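Local coordinates for predicted protease of the collagenase family (Methanopyrus kandleri, PDB 5D88), which probably acts as a peptidase of the U32 family, with a TIM-barrel fold that binds a zinc ion, at residues Val45-Glu50 and Gln81-Phe86; Val53-Pro58 and Val139-Ala144; Ser183-Thr188 and Leu241-Phe246. One frame throughout, in Å; residues are numbered along the deposited sequence. Where two conformers were deposited one is given.

Contact 1 of 3, residues Val45-Glu50 and Gln81-Phe86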
ATOM      1  N   VAL A  45      15.177  17.958  -3.225  1.00 28.03           N
ATOM      2  CA  VAL A  45      13.826  17.417  -3.107  1.00 27.11           C
ATOM      3  C   VAL A  45      13.307  17.859  -1.752  1.00 28.34           C
ATOM      4  O   VAL A  45      13.917  17.543  -0.727  1.00 28.99           O
ATOM      5  CB  VAL A  45      13.824  15.881  -3.226  1.00 28.35           C
ATOM      6  CG1 VAL A  45      12.436  15.302  -3.005  1.00 28.48           C
ATOM      7  CG2 VAL A  45      14.362  15.478  -4.568  1.00 29.94           C
ATOM      8  N   VAL A  46      12.203  18.599  -1.739  1.00 27.61           N
ATOM      9  CA  VAL A  46      11.692  19.213  -0.525  1.00 27.40           C
ATOM     10  C   VAL A  46      10.286  18.681  -0.256  1.00 25.23           C
ATOM     11  O   VAL A  46       9.410  18.749  -1.133  1.00 26.21           O
ATOM     12  CB  VAL A  46      11.712  20.754  -0.610  1.00 30.87           C
ATOM     13  CG1 VAL A  46      10.905  21.259  -1.765  1.00 36.57           C
ATOM     14  CG2 VAL A  46      11.219  21.371   0.673  1.00 30.57           C
ATOM     15  N   PRO A  47      10.027  18.119   0.924  1.00 25.37           N
ATOM     16  CA  PRO A  47       8.679  17.626   1.243  1.00 25.03           C
ATOM     17  C   PRO A  47       7.696  18.773   1.329  1.00 25.07           C
ATOM     18  O   PRO A  47       7.937  19.746   2.053  1.00 27.18           O
ATOM     19  CB  PRO A  47       8.851  16.962   2.619  1.00 25.48           C
ATOM     20  CG  PRO A  47      10.276  16.811   2.802  1.00 26.99           C
ATOM     21  CD  PRO A  47      10.953  17.895   2.040  1.00 25.59           C
ATOM     22  N   VAL A  48       6.566  18.628   0.641  1.00 25.14           N
ATOM     23  CA  VAL A  48       5.486  19.602   0.780  0.76 25.48           C
ATOM     24  C   VAL A  48       4.471  18.962   1.718  1.00 26.13           C
ATOM     25  O   VAL A  48       3.433  18.433   1.309  1.00 26.10           O
ATOM     26  CB  VAL A  48       4.903  20.056  -0.570  0.76 26.70           C
ATOM     27  CG1 VAL A  48       5.914  20.980  -1.265  0.76 28.27           C
ATOM     28  CG2 VAL A  48       4.540  18.884  -1.470  0.76 27.41           C
ATOM     29  N   THR A  49       4.803  19.034   3.001  1.00 26.34           N
ATOM     30  CA  THR A  49       4.201  18.212   4.038  1.00 25.53           C
ATOM     31  C   THR A  49       2.686  18.219   4.013  1.00 25.08           C
ATOM     32  O   THR A  49       2.049  17.158   4.067  1.00 25.30           O
ATOM     33  CB  THR A  49       4.724  18.717   5.372  1.00 27.43           C
ATOM     34  OG1 THR A  49       6.159  18.767   5.281  1.00 27.36           O
ATOM     35  CG2 THR A  49       4.286  17.810   6.492  1.00 27.12           C
ATOM     36  N   GLU A  50       2.087  19.406   4.010  1.00 25.99           N
ATOM     37  CA  GLU A  50       0.652  19.499   4.198  1.00 26.26           C
ATOM     38  C   GLU A  50      -0.139  18.949   3.011  1.00 24.31           C
ATOM     39  O   GLU A  50      -1.351  18.814   3.123  1.00 25.85           O
ATOM     40  CB  GLU A  50       0.257  20.956   4.483  1.00 30.82           C
ATOM     41  CG  GLU A  50       0.333  21.897   3.294  1.00 35.53           C
ATOM     42  CD  GLU A  50      -0.439  23.201   3.508  1.00 43.25           C
ATOM     43  OE1 GLU A  50      -1.687  23.190   3.533  1.00 47.87           O
ATOM     44  OE2 GLU A  50       0.202  24.253   3.638  1.00 46.65           O
ATOM     45  N   GLN A  81      12.543  19.947  -6.690  1.00 27.38           N
ATOM     46  CA  GLN A  81      11.372  19.102  -6.830  1.00 26.57           C
ATOM     47  C   GLN A  81      10.634  19.017  -5.504  1.00 26.58           C
ATOM     48  O   GLN A  81      11.243  18.933  -4.435  1.00 27.97           O
ATOM     49  CB  GLN A  81      11.746  17.709  -7.327  1.00 27.96           C
ATOM     50  CG  GLN A  81      12.289  17.729  -8.745  1.00 29.32           C
ATOM     51  CD  GLN A  81      12.784  16.384  -9.245  1.00 30.08           C
ATOM     52  OE1 GLN A  81      12.997  15.446  -8.477  1.00 29.38           O
ATOM     53  NE2 GLN A  81      12.993  16.296 -10.552  1.00 30.99           N
ATOM     54  N   ALA A  82       9.315  19.101  -5.593  1.00 27.15           N
ATOM     55  CA  ALA A  82       8.437  18.899  -4.453  1.00 25.14           C
ATOM     56  C   ALA A  82       8.219  17.410  -4.250  1.00 25.37           C
ATOM     57  O   ALA A  82       7.889  16.692  -5.197  1.00 27.38           O
ATOM     58  CB  ALA A  82       7.091  19.587  -4.700  1.00 26.63           C
ATOM     59  N   LEU A  83       8.369  16.957  -3.012  1.00 25.01           N
ATOM     60  CA  LEU A  83       8.046  15.587  -2.626  1.00 24.62           C
ATOM     61  C   LEU A  83       6.629  15.573  -2.070  1.00 22.83           C
ATOM     62  O   LEU A  83       6.362  16.127  -0.996  1.00 25.17           O
ATOM     63  CB  LEU A  83       9.054  15.058  -1.607  1.00 23.25           C
ATOM     64  CG  LEU A  83       8.876  13.623  -1.105  1.00 24.76           C
ATOM     65  CD1 LEU A  83       9.071  12.613  -2.251  1.00 27.26           C
ATOM     66  CD2 LEU A  83       9.858  13.352  -0.002  1.00 27.26           C
ATOM     67  N   MET A  84       5.731  14.936  -2.812  1.00 22.94           N
ATOM     68  CA  MET A  84       4.303  14.846  -2.488  1.00 21.23           C
ATOM     69  C   MET A  84       3.881  13.413  -2.795  1.00 22.75           C
ATOM     70  O   MET A  84       3.012  13.148  -3.618  1.00 23.85           O
ATOM     71  CB  MET A  84       3.476  15.854  -3.290  1.00 24.14           C
ATOM     72  CG  MET A  84       2.066  16.002  -2.763  1.00 27.44           C
ATOM     73  SD  MET A  84       1.163  17.278  -3.640  1.00 27.78           S
ATOM     74  CE  MET A  84       1.127  16.522  -5.225  1.00 29.48           C
ATOM     75  N   ASP A  85       4.531  12.453  -2.130  1.00 21.31           N
ATOM     76  CA  ASP A  85       4.452  11.059  -2.546  1.00 21.24           C
ATOM     77  C   ASP A  85       3.562  10.220  -1.647  1.00 21.67           C
ATOM     78  O   ASP A  85       3.797   9.024  -1.497  1.00 22.40           O
ATOM     79  CB  ASP A  85       5.841  10.436  -2.663  1.00 21.84           C
ATOM     80  CG  ASP A  85       6.571  10.307  -1.343  1.00 22.74           C
ATOM     81  OD1 ASP A  85       6.179  10.898  -0.339  1.00 23.22           O
ATOM     82  OD2 ASP A  85       7.582   9.588  -1.328  1.00 26.13           O
ATOM     83  N   PHE A  86       2.506  10.813  -1.107  1.00 21.12           N
ATOM     84  CA  PHE A  86       1.506  10.047  -0.384  1.00 21.75           C
ATOM     85  C   PHE A  86       1.062   8.819  -1.167  1.00 21.19           C
ATOM     86  O   PHE A  86       0.913   8.854  -2.396  1.00 23.17           O
ATOM     87  CB  PHE A  86       0.284  10.914  -0.041  1.00 22.38           C
ATOM     88  CG  PHE A  86      -0.441  11.485  -1.223  1.00 22.41           C
ATOM     89  CD1 PHE A  86      -1.395  10.733  -1.887  1.00 23.05           C
ATOM     90  CD2 PHE A  86      -0.198  12.789  -1.632  1.00 22.25           C
ATOM     91  CE1 PHE A  86      -2.084  11.256  -2.934  1.00 25.14           C
ATOM     92  CE2 PHE A  86      -0.893  13.339  -2.688  1.00 24.37           C
ATOM     93  CZ  PHE A  86      -1.836  12.568  -3.350  1.00 26.30           C
TER
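V45, V46 and P47 pair in parallel with Q81, A82 and L83, joining two neighbouring strands of the closed barrel. Strands 43-47 and 79-83 are the two ends of a beta-alpha-beta crossover whose helix is 63-75. Over these short segments the strands run 37° apart, in keeping with the twist of an eight-stranded barrel. The backbone does most of the holding. V46 uses both its polar atoms: its N gives a bond to Q81 O at 2.9 Å, nearly along the carbonyl axis, while its O takes one from L83 N at 2.8 Å. That second donor stands well above the carbonyl plane of V46, although the N-H points almost straight at the oxygen (176°). Just past the strand, V48 N reaches L83 O at 3.0 Å and carries the pairing one step further.

Side chains then sort onto two faces. On the face of V45, P47, Q81 and L83, the branch of V45 opposite its own N (chi1 176°) is CG1, which comes obliquely to L83 CB at 3.7 Å. CG2, the other branch, lies beside the amide oxygen of the extended Q81 side chain; that OE1 accepts a hydrogen bond from R187, farther round the barrel. V46 and A82 face the helices instead, V46 against I69 and V70 of helix 63-75, A82 against L109 of helix 98-113. V48 is modelled in two conformers, so its contacts are less certain; in one, CG1 meets A82 CB and CG2 comes near M84 CB, beyond which the methionine runs off toward T105 and L106.

Three backbone bonds therefore fix the strand register, hydrocarbon fills in around them, and the buried amide oxygen of Q81 is satisfied by an arginine elsewhere in the barrel.

Contact 2 of 3, residues Val53-Pro58 and Val139-Ala144. With ACT (acetate ion), chain C.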
ATOM      1  N   VAL A  53       2.905  13.287   2.355  1.00 21.51           N
ATOM      2  CA  VAL A  53       4.215  12.688   2.133  1.00 22.34           C
ATOM      3  C   VAL A  53       4.214  11.298   2.767  1.00 22.13           C
ATOM      4  O   VAL A  53       3.870  11.152   3.945  1.00 22.31           O
ATOM      5  CB  VAL A  53       5.340  13.558   2.729  1.00 22.82           C
ATOM      6  CG1 VAL A  53       6.700  12.889   2.492  1.00 22.72           C
ATOM      7  CG2 VAL A  53       5.317  14.959   2.098  1.00 24.27           C
ATOM      8  N   ALA A  54       4.577  10.279   1.979  1.00 22.36           N
ATOM      9  CA  ALA A  54       4.707   8.907   2.472  1.00 22.17           C
ATOM     10  C   ALA A  54       6.121   8.558   2.909  1.00 21.46           C
ATOM     11  O   ALA A  54       6.309   7.667   3.747  1.00 23.53           O
ATOM     12  CB  ALA A  54       4.270   7.918   1.391  1.00 21.47           C
ATOM     13  N   THR A  55       7.124   9.200   2.327  1.00 21.69           N
ATOM     14  CA  THR A  55       8.499   8.943   2.730  1.00 22.42           C
ATOM     15  C   THR A  55       8.639   9.244   4.218  1.00 22.39           C
ATOM     16  O   THR A  55       8.114  10.245   4.709  1.00 23.08           O
ATOM     17  CB  THR A  55       9.450   9.804   1.897  1.00 24.79           C
ATOM     18  OG1 THR A  55       9.484   9.314   0.544  1.00 25.43           O
ATOM     19  CG2 THR A  55      10.862   9.748   2.406  1.00 27.38           C
ATOM     20  N   LEU A  56       9.325   8.349   4.927  1.00 23.48           N
ATOM     21  CA  LEU A  56       9.436   8.385   6.387  1.00 24.16           C
ATOM     22  C   LEU A  56      10.675   9.183   6.778  1.00 26.90           C
ATOM     23  O   LEU A  56      11.814   8.721   6.594  1.00 27.94           O
ATOM     24  CB  LEU A  56       9.498   6.968   6.955  1.00 24.31           C
ATOM     25  CG  LEU A  56       8.335   6.030   6.607  1.00 24.20           C
ATOM     26  CD1 LEU A  56       8.519   4.647   7.202  1.00 27.15           C
ATOM     27  CD2 LEU A  56       6.997   6.621   7.051  1.00 25.58           C
ATOM     28  N   LEU A  57      10.455  10.342   7.381  1.00 26.70           N
ATOM     29  CA  LEU A  57      11.510  11.298   7.666  1.00 27.25           C
ATOM     30  C   LEU A  57      11.596  11.645   9.140  1.00 28.85           C
ATOM     31  O   LEU A  57      10.628  11.468   9.886  1.00 28.08           O
ATOM     32  CB  LEU A  57      11.287  12.593   6.881  1.00 28.67           C
ATOM     33  CG  LEU A  57      11.242  12.379   5.382  1.00 27.97           C
ATOM     34  CD1 LEU A  57      10.938  13.701   4.696  1.00 30.38           C
ATOM     35  CD2 LEU A  57      12.553  11.769   4.873  1.00 30.29           C
ATOM     36  N   PRO A  58      12.751  12.167   9.581  1.00 32.34           N
ATOM     37  CA  PRO A  58      12.895  12.649  10.971  1.00 34.64           C
ATOM     38  C   PRO A  58      12.113  13.909  11.273  1.00 32.73           C
ATOM     39  O   PRO A  58      11.808  14.179  12.440  1.00 34.50           O
ATOM     40  CB  PRO A  58      14.397  12.935  11.098  1.00 36.27           C
ATOM     41  CG  PRO A  58      15.037  12.484   9.880  1.00 37.70           C
ATOM     42  CD  PRO A  58      14.006  12.253   8.822  1.00 33.69           C
ATOM     43  N   VAL A 139       8.199   9.368 -10.369  1.00 24.41           N
ATOM     44  CA  VAL A 139       7.543   8.369  -9.534  1.00 23.77           C
ATOM     45  C   VAL A 139       8.450   8.050  -8.350  1.00 22.72           C
ATOM     46  O   VAL A 139       9.596   7.606  -8.518  1.00 24.02           O
ATOM     47  CB  VAL A 139       7.213   7.103 -10.322  1.00 23.73           C
ATOM     48  CG1 VAL A 139       6.572   6.070  -9.398  1.00 24.30           C
ATOM     49  CG2 VAL A 139       6.281   7.435 -11.491  1.00 24.97           C
ATOM     50  N   SER A 140       7.926   8.265  -7.153  1.00 22.75           N
ATOM     51  CA  SER A 140       8.654   8.018  -5.923  1.00 21.58           C
ATOM     52  C   SER A 140       8.938   6.539  -5.723  1.00 22.30           C
ATOM     53  O   SER A 140       8.183   5.675  -6.152  1.00 24.28           O
ATOM     54  CB  SER A 140       7.838   8.519  -4.728  1.00 22.90           C
ATOM     55  OG  SER A 140       8.597   8.430  -3.520  1.00 24.94           O
ATOM     56  N   HIS A 141      10.024   6.256  -4.997  1.00 23.54           N
ATOM     57  CA  HIS A 141      10.265   4.902  -4.531  1.00 24.92           C
ATOM     58  C   HIS A 141       9.130   4.381  -3.655  1.00 25.02           C
ATOM     59  O   HIS A 141       8.992   3.168  -3.514  1.00 26.36           O
ATOM     60  CB  HIS A 141      11.601   4.847  -3.781  1.00 26.52           C
ATOM     61  CG  HIS A 141      11.539   5.415  -2.408  1.00 25.93           C
ATOM     62  ND1 HIS A 141      11.561   6.771  -2.165  1.00 26.34           N
ATOM     63  CD2 HIS A 141      11.426   4.813  -1.202  1.00 27.13           C
ATOM     64  CE1 HIS A 141      11.434   6.982  -0.870  1.00 26.65           C
ATOM     65  NE2 HIS A 141      11.371   5.811  -0.260  1.00 28.21           N
ATOM     66  N   THR A 142       8.294   5.256  -3.073  1.00 23.59           N
ATOM     67  CA  THR A 142       7.195   4.734  -2.257  1.00 23.80           C
ATOM     68  C   THR A 142       6.096   4.073  -3.084  1.00 23.57           C
ATOM     69  O   THR A 142       5.219   3.422  -2.507  1.00 24.04           O
ATOM     70  CB  THR A 142       6.573   5.836  -1.414  1.00 23.43           C
ATOM     71  OG1 THR A 142       6.053   6.843  -2.294  1.00 24.02           O
ATOM     72  CG2 THR A 142       7.625   6.433  -0.451  1.00 25.29           C
ATOM     73  N   ALA A 143       6.125   4.218  -4.409  1.00 22.91           N
ATOM     74  CA  ALA A 143       5.217   3.469  -5.260  1.00 23.27           C
ATOM     75  C   ALA A 143       5.660   2.020  -5.473  1.00 23.91           C
ATOM     76  O   ALA A 143       4.910   1.237  -6.077  1.00 26.26           O
ATOM     77  CB  ALA A 143       5.077   4.167  -6.608  1.00 24.54           C
ATOM     78  N   ALA A 144       6.868   1.668  -5.038  1.00 24.18           N
ATOM     79  CA  ALA A 144       7.357   0.281  -5.042  1.00 26.16           C
ATOM     80  C   ALA A 144       7.430  -0.320  -6.451  1.00 27.10           C
ATOM     81  O   ALA A 144       7.088  -1.482  -6.659  1.00 28.51           O
ATOM     82  CB  ALA A 144       6.506  -0.601  -4.135  1.00 28.75           C
TER
HETATM   83  C   ACT C 302      11.466   5.818   3.291  1.00 29.69           C
HETATM   84  O   ACT C 302      11.812   5.040   2.369  1.00 28.53           O
HETATM   85  OXT ACT C 302      10.234   5.987   3.440  1.00 30.11           O
HETATM   86  CH3 ACT C 302      12.475   6.480   4.188  1.00 29.97           C
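T55 and A54 meet H141 and T142 where two loops come together past the C-terminal ends of barrel strands 43-47 and 136-139, the end where TIM-barrel enzymes usually carry their active sites. T55 CB lies 4.2 Å from the acetate OXT. From there the side chain splits. OG1, opposite the carbonyl carbon (chi1 -71°), comes obliquely to the H141 ring, 3.4 Å from CE1, and lies 3.6 Å from T142 CG2; its hydrogen bond goes to D85 OD2. CG2 heads to the acetate, 4.1 Å from CH3. A54 CB also touches T142 CG2. The zinc ion, held by C88 and H209, is about 10 Å from the A54 side chain.

The acetate, probably from the crystallisation liquor, bridges the loops: L56 N gives a bond to OXT at 2.9 Å, and H141 NE2 gives one to O at 2.8 Å, close to the ring plane. I193 N and R204 NH2 complete its grip. In the second loop S140 OG accepts from T142 N, an ST turn, and also bonds D85 OD2.

Helix 200-213 packs alongside, with S208 on A54, F207 on L56 and R204 on H141, while A192 of strand 192-193 touches H141.

Contact 3 of 3, residues Ser183-Thr188 and Leu241-Phe246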
ATOM      1  N   SER A 183      11.424   3.804 -21.555  1.00 40.73           N
ATOM      2  CA  SER A 183      12.344   4.809 -22.055  1.00 41.64           C
ATOM      3  C   SER A 183      12.568   5.949 -21.073  1.00 40.97           C
ATOM      4  O   SER A 183      13.343   6.860 -21.371  1.00 43.98           O
ATOM      5  CB  SER A 183      11.824   5.356 -23.383  1.00 45.00           C
ATOM      6  OG  SER A 183      11.931   4.357 -24.379  1.00 48.92           O
ATOM      7  N   VAL A 184      11.924   5.917 -19.908  1.00 37.77           N
ATOM      8  CA  VAL A 184      12.061   6.966 -18.904  1.00 37.88           C
ATOM      9  C   VAL A 184      13.450   6.947 -18.292  1.00 35.56           C
ATOM     10  O   VAL A 184      14.201   5.973 -18.428  1.00 37.06           O
ATOM     11  CB  VAL A 184      11.024   6.819 -17.778  1.00 39.31           C
ATOM     12  CG1 VAL A 184       9.625   6.995 -18.292  1.00 43.89           C
ATOM     13  CG2 VAL A 184      11.190   5.449 -17.073  1.00 42.04           C
ATOM     14  N   GLU A 185      13.791   8.028 -17.603  1.00 34.05           N
ATOM     15  CA  GLU A 185      14.972   8.038 -16.767  1.00 34.22           C
ATOM     16  C   GLU A 185      14.718   7.187 -15.532  1.00 33.03           C
ATOM     17  O   GLU A 185      13.604   7.136 -15.008  1.00 33.18           O
ATOM     18  CB  GLU A 185      15.306   9.471 -16.345  1.00 39.97           C
ATOM     19  CG  GLU A 185      15.499  10.431 -17.498  1.00 42.52           C
ATOM     20  CD  GLU A 185      16.680  10.069 -18.338  1.00 46.70           C
ATOM     21  OE1 GLU A 185      17.798  10.165 -17.813  1.00 47.26           O
ATOM     22  OE2 GLU A 185      16.495   9.692 -19.519  1.00 49.74           O
ATOM     23  N   LEU A 186      15.762   6.521 -15.054  1.00 32.05           N
ATOM     24  CA  LEU A 186      15.652   5.744 -13.828  1.00 31.33           C
ATOM     25  C   LEU A 186      16.462   6.383 -12.711  1.00 30.38           C
ATOM     26  O   LEU A 186      17.637   6.733 -12.890  1.00 33.45           O
ATOM     27  CB  LEU A 186      16.103   4.308 -14.039  1.00 32.10           C
ATOM     28  CG  LEU A 186      15.283   3.547 -15.064  1.00 34.04           C
ATOM     29  CD1 LEU A 186      15.869   2.169 -15.153  1.00 37.77           C
ATOM     30  CD2 LEU A 186      13.805   3.477 -14.699  1.00 34.29           C
ATOM     31  N   ARG A 187      15.828   6.493 -11.552  1.00 29.59           N
ATOM     32  CA  ARG A 187      16.410   7.063 -10.351  1.00 29.57           C
ATOM     33  C   ARG A 187      16.525   5.989  -9.284  1.00 30.22           C
ATOM     34  O   ARG A 187      15.681   5.087  -9.194  1.00 29.72           O
ATOM     35  CB  ARG A 187      15.534   8.204  -9.842  1.00 29.19           C
ATOM     36  CG  ARG A 187      15.982   8.880  -8.558  1.00 30.57           C
ATOM     37  CD  ARG A 187      14.991   9.975  -8.126  1.00 30.95           C
ATOM     38  NE  ARG A 187      15.161  11.214  -8.868  1.00 31.51           N
ATOM     39  CZ  ARG A 187      14.631  12.381  -8.523  1.00 31.97           C
ATOM     40  NH1 ARG A 187      13.886  12.496  -7.428  1.00 30.83           N
ATOM     41  NH2 ARG A 187      14.847  13.445  -9.279  1.00 33.75           N
ATOM     42  N   THR A 188      17.567   6.110  -8.462  1.00 30.78           N
ATOM     43  CA  THR A 188      17.753   5.281  -7.283  1.00 31.12           C
ATOM     44  C   THR A 188      17.751   6.159  -6.044  1.00 30.76           C
ATOM     45  O   THR A 188      18.344   7.244  -6.040  1.00 32.93           O
ATOM     46  CB  THR A 188      19.069   4.494  -7.361  1.00 33.94           C
ATOM     47  OG1 THR A 188      19.262   3.774  -6.148  1.00 36.02           O
ATOM     48  CG2 THR A 188      20.258   5.417  -7.584  1.00 35.96           C
ATOM     49  N   LEU A 241      24.079   2.057 -12.750  1.00 44.88           N
ATOM     50  CA  LEU A 241      22.849   1.520 -13.318  1.00 42.53           C
ATOM     51  C   LEU A 241      21.789   2.580 -13.520  1.00 39.83           C
ATOM     52  O   LEU A 241      20.767   2.300 -14.153  1.00 41.73           O
ATOM     53  CB  LEU A 241      22.257   0.431 -12.414  1.00 43.97           C
ATOM     54  CG  LEU A 241      23.167  -0.727 -11.972  1.00 45.45           C
ATOM     55  CD1 LEU A 241      22.436  -1.715 -11.041  1.00 45.44           C
ATOM     56  CD2 LEU A 241      23.671  -1.428 -13.196  1.00 46.46           C
ATOM     57  N   PHE A 242      21.989   3.780 -12.995  1.00 37.43           N
ATOM     58  CA  PHE A 242      20.906   4.742 -12.902  1.00 35.65           C
ATOM     59  C   PHE A 242      21.293   6.057 -13.555  1.00 34.54           C
ATOM     60  O   PHE A 242      22.466   6.392 -13.691  1.00 39.69           O
ATOM     61  CB  PHE A 242      20.525   4.959 -11.445  1.00 35.27           C
ATOM     62  CG  PHE A 242      19.985   3.730 -10.786  1.00 36.05           C
ATOM     63  CD1 PHE A 242      18.659   3.377 -10.939  1.00 35.40           C
ATOM     64  CD2 PHE A 242      20.817   2.911 -10.031  1.00 36.03           C
ATOM     65  CE1 PHE A 242      18.161   2.237 -10.322  1.00 36.94           C
ATOM     66  CE2 PHE A 242      20.338   1.772  -9.431  1.00 34.97           C
ATOM     67  CZ  PHE A 242      19.003   1.430  -9.573  1.00 36.38           C
ATOM     68  N   ASP A 243      20.274   6.788 -13.982  1.00 34.97           N
ATOM     69  CA  ASP A 243      20.456   8.113 -14.544  1.00 34.54           C
ATOM     70  C   ASP A 243      20.506   9.196 -13.483  1.00 35.87           C
ATOM     71  O   ASP A 243      21.104  10.255 -13.728  1.00 36.35           O
ATOM     72  CB  ASP A 243      19.305   8.415 -15.503  1.00 36.77           C
ATOM     73  CG  ASP A 243      19.165   7.368 -16.582  1.00 38.19           C
ATOM     74  OD1 ASP A 243      20.088   7.246 -17.412  1.00 39.63           O
ATOM     75  OD2 ASP A 243      18.146   6.659 -16.591  1.00 38.05           O
ATOM     76  N   GLU A 244      19.892   8.943 -12.323  1.00 33.57           N
ATOM     77  CA  GLU A 244      19.744   9.918 -11.250  1.00 32.75           C
ATOM     78  C   GLU A 244      19.913   9.213  -9.927  1.00 32.12           C
ATOM     79  O   GLU A 244      19.437   8.087  -9.765  1.00 33.44           O
ATOM     80  CB  GLU A 244      18.363  10.584 -11.256  1.00 32.72           C
ATOM     81  CG  GLU A 244      18.077  11.316 -12.537  1.00 34.69           C
ATOM     82  CD  GLU A 244      16.718  11.993 -12.580  1.00 36.99           C
ATOM     83  OE1 GLU A 244      16.004  12.057 -11.545  1.00 35.70           O
ATOM     84  OE2 GLU A 244      16.361  12.470 -13.681  1.00 40.55           O
ATOM     85  N   VAL A 245      20.554   9.898  -8.981  1.00 33.04           N
ATOM     86  CA  VAL A 245      20.747   9.407  -7.626  1.00 33.44           C
ATOM     87  C   VAL A 245      20.092  10.398  -6.690  1.00 33.03           C
ATOM     88  O   VAL A 245      20.344  11.603  -6.785  1.00 35.83           O
ATOM     89  CB  VAL A 245      22.237   9.240  -7.269  1.00 35.74           C
ATOM     90  CG1 VAL A 245      22.390   8.799  -5.828  1.00 37.24           C
ATOM     91  CG2 VAL A 245      22.873   8.226  -8.165  1.00 39.18           C
ATOM     92  N   PHE A 246      19.259   9.892  -5.796  1.00 30.17           N
ATOM     93  CA  PHE A 246      18.537  10.708  -4.830  1.00 29.25           C
ATOM     94  C   PHE A 246      18.999  10.278  -3.449  1.00 30.16           C
ATOM     95  O   PHE A 246      18.735   9.148  -3.023  1.00 31.71           O
ATOM     96  CB  PHE A 246      17.034  10.526  -5.020  1.00 29.89           C
ATOM     97  CG  PHE A 246      16.179  11.143  -3.958  1.00 29.40           C
ATOM     98  CD1 PHE A 246      16.529  12.318  -3.315  1.00 30.93           C
ATOM     99  CD2 PHE A 246      14.976  10.539  -3.621  1.00 31.97           C
ATOM    100  CE1 PHE A 246      15.690  12.861  -2.330  1.00 31.06           C
ATOM    101  CE2 PHE A 246      14.136  11.091  -2.651  1.00 33.27           C
ATOM    102  CZ  PHE A 246      14.500  12.247  -2.009  1.00 32.06           C
TER
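The F242 ring carries T188 CB on one face, 3.4 Å from the ring centroid and only 6° off its normal, a well-centred CH-pi contact; L186 O sits at the ring's edge. The other flat group, the R187 guanidinium, presents its edge to E244. NE and NH2 both point to the same oxygen, OE1, at 2.9 Å from NE, a side-on salt bridge with guanidinium and carboxylate planes 48° apart. The bend at chi3 (-79°) turns the otherwise extended arginine into this grip, with its CD against F246 CB, and W25 adds a cation-pi contact.

Between these two groups, on opposite faces of the sheet, runs the parallel pairing of strands 185-190 and 244-247, the last two of the barrel. T188 N bonds to E244 O at 3.0 Å, and F246 N to T188 O at 2.8 Å. L186 O takes D243 N at 2.9 Å, in its carbonyl plane, and E244 N as a second donor. D243 answers with its side chain: OD2 accepts L186 N at 2.8 Å on the anti lone pair.

A leucine in place of R187 would probably leave the buried E244 OE1 without the two N-H donors of the arginine, and Q81 OE1 without its donor.

Near the start of the strands E185 OE1 and D243 OD2, like charges, stand 3.7 Å apart, a closeness that R23, bound to E185 and E244, and R179, bound to D243, probably make tolerable. The acids of this seam are thus tied to arginines, E244 to R187 inside the barrel as well as to R23.

All three contacts are buried, though contact 3 reaches the surface at its start through two partly exposed acids. Contacts 1 and 3 hold the same barrel sheet, each pairing two adjacent parallel strands. Contact 1 relies on backbone bonds and hydrocarbon, whereas contact 3 adds a salt bridge and an aromatic face. They meet across the interior, where V45 packs on F246. Contact 2 belongs to loops rather than strands, and its direct touches are sparse; D85, from segment 81-86 of contact 1, binds both loops, and an acetate, probably from the crystallisation liquor, also spans them. Contacts 2 and 3 do not touch. Contact 2 lies nearest the zinc site, with contact 1 not far behind and contact 3 away from it.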